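Local coordinates for protein UDP-N-Acetylglucosamine 2-Epimerase (Thermus thermophilus, PDB 1V4V) that probably interconverts UDP-N-acetylglucosamine and UDP-N-acetylmannosamine as a 2-epimerase, and folds into two Rossmann-like domains of the GT-B type, at residues L221-E226 and D320-Y325. Numbering follows the deposited sequence. Where two conformers were deposited one is given.
Sequences LKRVAE and DPEGVY
Val224 and Tyr325 mark the nearest backbone approach, CA to CA 6.0 Å, where the axes of 221-226 and 321-325 come within 9.4 Å and run in roughly the same direction, crossing at -31°. They belong to helices 214-227 and 321-332 of one Rossmann-like domain, Leu221 and Ala225 of the former packing on Phe257 of its parallel sheet. Asp320 is the N-cap of helix 321-332, its OD1 accepting from Gly323 N. On the solvent-facing side, Arg223 lays its guanidinium flat on one face of the Tyr325 ring, planes 18° apart, in a stacked cation-pi contact with Arg223 CZ 3.8 Å from the ring centroid. The bend at chi3 (72°) folds the arginine chain back over the tyrosine. In its own plane, the same guanidinium sends NH1 to the syn side of Glu322 OE2 at 2.8 Å, a salt bridge, though NH1 stands somewhat off the carboxylate plane. Water 2 links Arg223 NH2 to Glu322 OE1, which also pairs with Arg326. Deeper in, Val224 CG2 rests 3.9 Å from Tyr325 CD1, and Val224 continues onto Val328 and Leu332. Stacking fixes the guanidinium's tilt while in-plane bonds limit its rotation, so an exposed arginine is probably well ordered, its charge probably balanced by Glu322, with a cation-pi contribution from the ring.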
# COMPACT_ATOMS: atom_id res chain seq x y z
N LEU A 221 3.08 -17.12 -47.35
CA LEU A 221 4.28 -17.70 -46.74
C LEU A 221 4.79 -18.88 -47.58
O LEU A 221 5.99 -19.14 -47.62
CB LEU A 221 3.98 -18.14 -45.31
CG LEU A 221 3.65 -17.00 -44.34
CD1 LEU A 221 3.42 -17.56 -42.95
CD2 LEU A 221 4.78 -15.98 -44.32
N LYS A 222 3.87 -19.58 -48.24
CA LYS A 222 4.25 -20.69 -49.09
C LYS A 222 5.08 -20.12 -50.25
O LYS A 222 6.10 -20.69 -50.64
CB LYS A 222 3.01 -21.40 -49.64
CG LYS A 222 3.34 -22.50 -50.66
CD LYS A 222 2.07 -23.17 -51.18
CE LYS A 222 2.40 -24.25 -52.21
NZ LYS A 222 1.17 -24.79 -52.86
N ARG A 223 4.65 -18.97 -50.78
CA ARG A 223 5.39 -18.33 -51.87
C ARG A 223 6.79 -17.94 -51.40
O ARG A 223 7.77 -18.07 -52.14
CB ARG A 223 4.68 -17.06 -52.35
CG ARG A 223 3.48 -17.29 -53.24
CD ARG A 223 2.92 -15.95 -53.72
NE ARG A 223 3.78 -15.31 -54.72
CZ ARG A 223 3.64 -14.05 -55.12
NH1 ARG A 223 2.68 -13.29 -54.60
NH2 ARG A 223 4.45 -13.55 -56.04
N VAL A 224 6.88 -17.45 -50.17
CA VAL A 224 8.18 -17.06 -49.62
C VAL A 224 9.07 -18.30 -49.53
O VAL A 224 10.23 -18.27 -49.95
CB VAL A 224 8.04 -16.44 -48.20
CG1 VAL A 224 9.42 -16.17 -47.61
CG2 VAL A 224 7.23 -15.14 -48.28
N ALA A 225 8.53 -19.38 -48.99
CA ALA A 225 9.30 -20.61 -48.85
C ALA A 225 9.82 -21.11 -50.20
O ALA A 225 10.95 -21.57 -50.31
CB ALA A 225 8.45 -21.68 -48.18
N GLU A 226 9.00 -21.01 -51.23
CA GLU A 226 9.42 -21.46 -52.55
C GLU A 226 10.54 -20.58 -53.11
O GLU A 226 11.38 -21.04 -53.88
CB GLU A 226 8.22 -21.46 -53.50
CG GLU A 226 7.12 -22.41 -53.04
CD GLU A 226 5.89 -22.32 -53.91
OE1 GLU A 226 5.36 -21.20 -54.09
OE2 GLU A 226 5.44 -23.38 -54.40
N ASP A 320 -2.05 -7.95 -46.29
CA ASP A 320 -2.36 -8.21 -47.69
C ASP A 320 -1.34 -9.24 -48.17
O ASP A 320 -0.13 -9.01 -48.09
CB ASP A 320 -2.23 -6.93 -48.52
CG ASP A 320 -2.38 -7.19 -50.00
OD1 ASP A 320 -1.45 -6.86 -50.76
OD2 ASP A 320 -3.43 -7.73 -50.40
N PRO A 321 -1.80 -10.39 -48.70
CA PRO A 321 -0.93 -11.46 -49.19
C PRO A 321 0.23 -11.05 -50.11
O PRO A 321 1.37 -11.45 -49.89
CB PRO A 321 -1.91 -12.41 -49.88
CG PRO A 321 -3.15 -12.25 -49.03
CD PRO A 321 -3.22 -10.75 -48.87
N GLU A 322 -0.06 -10.26 -51.14
CA GLU A 322 1.00 -9.83 -52.04
C GLU A 322 2.02 -8.98 -51.28
O GLU A 322 3.23 -9.12 -51.46
CB GLU A 322 0.43 -9.02 -53.21
CG GLU A 322 1.50 -8.38 -54.11
CD GLU A 322 2.33 -9.40 -54.85
OE1 GLU A 322 3.40 -9.03 -55.38
OE2 GLU A 322 1.92 -10.58 -54.93
N GLY A 323 1.52 -8.09 -50.42
CA GLY A 323 2.39 -7.24 -49.64
C GLY A 323 3.27 -8.02 -48.66
O GLY A 323 4.44 -7.69 -48.47
N VAL A 324 2.70 -9.04 -48.04
CA VAL A 324 3.45 -9.86 -47.09
C VAL A 324 4.60 -10.54 -47.82
O VAL A 324 5.73 -10.57 -47.33
CB VAL A 324 2.55 -10.93 -46.43
CG1 VAL A 324 3.40 -11.91 -45.63
CG2 VAL A 324 1.52 -10.27 -45.54
N TYR A 325 4.31 -11.08 -48.99
CA TYR A 325 5.33 -11.74 -49.79
C TYR A 325 6.45 -10.75 -50.14
O TYR A 325 7.64 -11.04 -49.98
CB TYR A 325 4.72 -12.30 -51.08
CG TYR A 325 5.74 -12.79 -52.09
CD1 TYR A 325 6.44 -13.97 -51.88
CD2 TYR A 325 6.01 -12.06 -53.25
CE1 TYR A 325 7.40 -14.42 -52.79
CE2 TYR A 325 6.96 -12.49 -54.17
CZ TYR A 325 7.65 -13.67 -53.93
OH TYR A 325 8.61 -14.10 -54.82
O HOH W 1 1.62 -13.63 -51.98
O HOH W 2 4.55 -10.89 -57.02